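Local coordinates for protein benzyl alcohol dehydrogenase (Acinetobacter calcoaceticus, PDB 1F8F) that probably oxidises benzyl alcohol, and other aromatic alcohols, reversibly to the aldehyde with NAD as electron acceptor, as a zinc-dependent alcohol dehydrogenase, at residues 174-183 with 202-213. Residues are numbered along the deposited sequence; the frame is centred on the assembly and turned at random. Where two conformers were deposited one is given.
With NAD (nicotinamide-adenine-dinucleotide), chain F.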
# COMPACT_ATOMS: atom_id res chain seq x y z
N GLY A 174 -8.01 23.93 -9.58
CA GLY A 174 -8.92 22.98 -10.25
C GLY A 174 -8.32 21.84 -11.07
O GLY A 174 -8.88 20.71 -11.05
N ILE A 175 -7.27 22.05 -11.85
CA ILE A 175 -6.64 20.99 -12.65
C ILE A 175 -5.92 19.96 -11.79
O ILE A 175 -6.15 18.77 -11.97
CB ILE A 175 -5.74 21.57 -13.74
CG1 ILE A 175 -6.36 22.84 -14.37
CG2 ILE A 175 -5.46 20.53 -14.85
CD1 ILE A 175 -7.69 22.66 -15.09
N GLN A 176 -5.17 20.37 -10.74
CA GLN A 176 -4.50 19.48 -9.82
C GLN A 176 -5.53 18.71 -9.01
O GLN A 176 -5.31 17.54 -8.65
CB GLN A 176 -3.46 20.11 -8.88
CG GLN A 176 -3.88 20.97 -7.70
CD GLN A 176 -2.68 21.44 -6.87
OE1 GLN A 176 -1.60 20.88 -7.06
NE2 GLN A 176 -2.74 22.44 -5.99
N THR A 177 -6.67 19.36 -8.75
CA THR A 177 -7.68 18.71 -7.91
C THR A 177 -8.25 17.49 -8.64
O THR A 177 -8.39 16.38 -8.11
CB THR A 177 -8.85 19.65 -7.50
OG1 THR A 177 -8.42 20.69 -6.63
CG2 THR A 177 -9.95 18.87 -6.77
N GLY A 178 -8.58 17.67 -9.89
CA GLY A 178 -9.19 16.60 -10.67
C GLY A 178 -8.21 15.52 -11.08
O GLY A 178 -8.58 14.33 -10.98
N ALA A 179 -7.06 15.96 -11.59
CA ALA A 179 -6.02 15.01 -12.02
C ALA A 179 -5.47 14.24 -10.82
O ALA A 179 -5.26 13.03 -10.87
CB ALA A 179 -4.83 15.72 -12.69
N GLY A 180 -5.24 14.97 -9.73
CA GLY A 180 -4.74 14.38 -8.49
C GLY A 180 -5.69 13.37 -7.88
O GLY A 180 -5.24 12.37 -7.31
N ALA A 181 -7.01 13.54 -7.98
CA ALA A 181 -7.94 12.60 -7.33
C ALA A 181 -7.76 11.22 -7.94
O ALA A 181 -7.85 10.14 -7.36
CB ALA A 181 -9.32 13.13 -7.62
N CYS A 182 -7.59 11.25 -9.29
CA CYS A 182 -7.31 9.98 -9.99
C CYS A 182 -5.91 9.47 -9.75
O CYS A 182 -5.69 8.28 -9.41
CB CYS A 182 -7.52 10.33 -11.44
SG CYS A 182 -9.12 10.04 -12.18
N ILE A 183 -4.88 10.29 -9.90
CA ILE A 183 -3.49 9.80 -9.81
C ILE A 183 -3.07 9.56 -8.37
O ILE A 183 -2.45 8.51 -8.14
CB ILE A 183 -2.48 10.70 -10.55
CG1 ILE A 183 -2.64 10.55 -12.09
CG2 ILE A 183 -1.01 10.36 -10.23
CD1 ILE A 183 -2.17 11.72 -12.93
N VAL A 202 -13.00 20.44 -13.26
CA VAL A 202 -12.48 19.46 -12.33
C VAL A 202 -12.68 18.06 -12.92
O VAL A 202 -11.75 17.29 -13.09
CB VAL A 202 -13.15 19.54 -10.94
CG1 VAL A 202 -12.69 18.34 -10.07
CG2 VAL A 202 -12.88 20.84 -10.17
N GLY A 203 -13.90 17.69 -13.31
CA GLY A 203 -14.20 16.37 -13.86
C GLY A 203 -13.40 15.98 -15.09
O GLY A 203 -12.88 14.85 -15.30
N LEU A 204 -13.28 16.94 -16.00
CA LEU A 204 -12.61 16.75 -17.29
C LEU A 204 -11.13 16.69 -17.06
O LEU A 204 -10.50 15.94 -17.77
CB LEU A 204 -13.07 17.80 -18.31
CG LEU A 204 -14.43 17.81 -18.94
CD1 LEU A 204 -14.51 18.91 -20.05
CD2 LEU A 204 -14.77 16.49 -19.64
N SER A 205 -10.58 17.36 -16.01
CA SER A 205 -9.19 17.17 -15.66
C SER A 205 -8.97 15.72 -15.21
O SER A 205 -8.04 15.01 -15.65
CB SER A 205 -8.71 18.14 -14.56
OG SER A 205 -8.71 19.49 -14.95
N ALA A 206 -9.87 15.18 -14.42
CA ALA A 206 -9.81 13.79 -13.93
C ALA A 206 -9.94 12.82 -15.08
O ALA A 206 -9.34 11.74 -15.01
CB ALA A 206 -10.93 13.53 -12.89
N LEU A 207 -10.84 13.18 -16.03
CA LEU A 207 -11.02 12.29 -17.18
C LEU A 207 -9.70 12.19 -17.97
O LEU A 207 -9.29 11.09 -18.30
CB LEU A 207 -12.16 12.72 -18.09
CG LEU A 207 -12.28 11.85 -19.36
CD1 LEU A 207 -13.75 11.51 -19.51
CD2 LEU A 207 -11.64 12.55 -20.56
N LEU A 208 -9.04 13.32 -18.24
CA LEU A 208 -7.75 13.36 -18.91
C LEU A 208 -6.69 12.57 -18.12
O LEU A 208 -5.90 11.81 -18.69
CB LEU A 208 -7.22 14.79 -19.14
CG LEU A 208 -7.97 15.68 -20.14
CD1 LEU A 208 -7.27 17.02 -20.30
CD2 LEU A 208 -8.09 15.01 -21.50
N ALA A 209 -6.65 12.58 -16.81
CA ALA A 209 -5.72 11.83 -15.98
C ALA A 209 -5.99 10.33 -15.96
O ALA A 209 -5.03 9.58 -15.87
CB ALA A 209 -5.69 12.35 -14.54
N ALA A 210 -7.24 9.87 -16.07
CA ALA A 210 -7.56 8.45 -16.11
C ALA A 210 -7.08 7.89 -17.48
O ALA A 210 -6.72 6.73 -17.61
CB ALA A 210 -9.06 8.21 -16.04
N LYS A 211 -7.03 8.79 -18.45
CA LYS A 211 -6.54 8.38 -19.76
C LYS A 211 -5.05 8.05 -19.56
O LYS A 211 -4.59 7.01 -20.04
CB LYS A 211 -6.67 9.25 -21.05
CG LYS A 211 -8.04 9.85 -21.31
CD LYS A 211 -8.04 10.84 -22.46
CE LYS A 211 -7.97 10.17 -23.82
NZ LYS A 211 -7.76 11.16 -24.91
N VAL A 212 -4.34 8.94 -18.86
CA VAL A 212 -2.94 8.76 -18.56
C VAL A 212 -2.72 7.50 -17.70
O VAL A 212 -1.78 6.78 -18.07
CB VAL A 212 -2.30 9.96 -17.82
CG1 VAL A 212 -0.86 9.72 -17.38
CG2 VAL A 212 -2.35 11.17 -18.75
N CYS A 213 -3.59 7.17 -16.75
CA CYS A 213 -3.38 5.98 -15.96
C CYS A 213 -3.64 4.64 -16.65
O CYS A 213 -3.17 3.58 -16.14
CB CYS A 213 -4.06 6.03 -14.56
SG CYS A 213 -4.01 7.53 -13.53
PA NAD F . -17.97 23.57 -12.75
O1A NAD F . -17.03 23.93 -13.86
O2A NAD F . -19.14 24.44 -12.53
O5B NAD F . -18.36 22.03 -12.84
C5B NAD F . -19.37 21.25 -12.16
C4B NAD F . -20.28 20.56 -13.16
O4B NAD F . -21.37 19.89 -12.43
C3B NAD F . -20.97 21.44 -14.21
O3B NAD F . -20.54 21.13 -15.53
C2B NAD F . -22.47 21.16 -14.10
O2B NAD F . -23.16 21.01 -15.34
C1B NAD F . -22.47 19.83 -13.32
N9A NAD F . -23.68 19.58 -12.55
C8A NAD F . -24.29 20.37 -11.61
N7A NAD F . -25.39 19.81 -11.10
C5A NAD F . -25.50 18.60 -11.77
C6A NAD F . -26.43 17.56 -11.70
N6A NAD F . -27.49 17.52 -10.89
N1A NAD F . -26.23 16.48 -12.50
C2A NAD F . -25.15 16.48 -13.34
N3A NAD F . -24.23 17.39 -13.47
C4A NAD F . -24.46 18.44 -12.67
O3 NAD F . -17.06 23.54 -11.40
PN NAD F . -15.56 23.01 -11.29
O1N NAD F . -15.38 21.79 -12.10
O2N NAD F . -14.64 24.09 -11.64
O5D NAD F . -15.53 22.70 -9.69
C5D NAD F . -16.14 21.49 -9.21
C4D NAD F . -16.47 21.48 -7.76
O4D NAD F . -15.33 21.08 -6.93
C3D NAD F . -17.12 22.67 -7.05
O3D NAD F . -17.92 22.17 -5.96
C2D NAD F . -15.88 23.32 -6.43
O2D NAD F . -16.17 24.31 -5.45
C1D NAD F . -15.29 22.03 -5.85
N1N NAD F . -13.86 22.20 -5.58
C2N NAD F . -13.34 21.38 -4.64
C3N NAD F . -11.99 21.46 -4.38
C7N NAD F . -11.27 20.54 -3.33
O7N NAD F . -10.06 20.69 -3.13
N7N NAD F . -12.08 19.62 -2.70
C4N NAD F . -11.15 22.36 -5.11
C5N NAD F . -11.71 22.67 -6.37
C6N NAD F . -13.06 22.64 -6.68
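The first helix of the Rossmann fold, 202-213, packs here against helix 174-183, which starts directly after the zinc ligand Cys-173; Gly-178 of the latter touches Val-202 and Ala-206 of the former. The axes approach to 6.8 Å and cross at -42°, a separation that small residues permit. At the register point, CA of Gly-178 lies only 4.3 Å from CA of Ala-206. With no side chain at Gly-178, the backbones come together directly, and its CA makes a CA-H...O contact with Val-202 O (3.6 Å).

Ser-205 is the knob of this interface, set in a hole made by Gly-174, Ile-175, Gly-178 and Ala-179. Its OG lies anti to its own carbonyl carbon (chi1 -66°), which turns it back along the helix to hydrogen-bond Ala-201 O; from the other helix, Ile-175 reaches it with two branches, CD1 at 3.3 Å and CG2. Farther along, the methyl of Ala-209 rests on Ala-179, 3.9 Å between their CB atoms, and also meets CD1 of Ile-183. Ile-183 CG1 comes to 3.6 Å from Cys-213 SG, and Pro-190 of a second subunit packs on both residues.

The opposite end opens on the cofactor. Val-202 N donates a nearly straight hydrogen bond to NAD O1N (3.0 Å, 167°), consistent with the GxGxxG turn, while Thr-177 OG1, hydrogen-bonded to Cys-173 O, stands 3.5 Å from NAD C4N of the nicotinamide. The fit between the helices rests largely on close apolar and backbone packing, which ties the zinc-side helix to the one whose N-terminal end, and probably its dipole, faces the NAD phosphate.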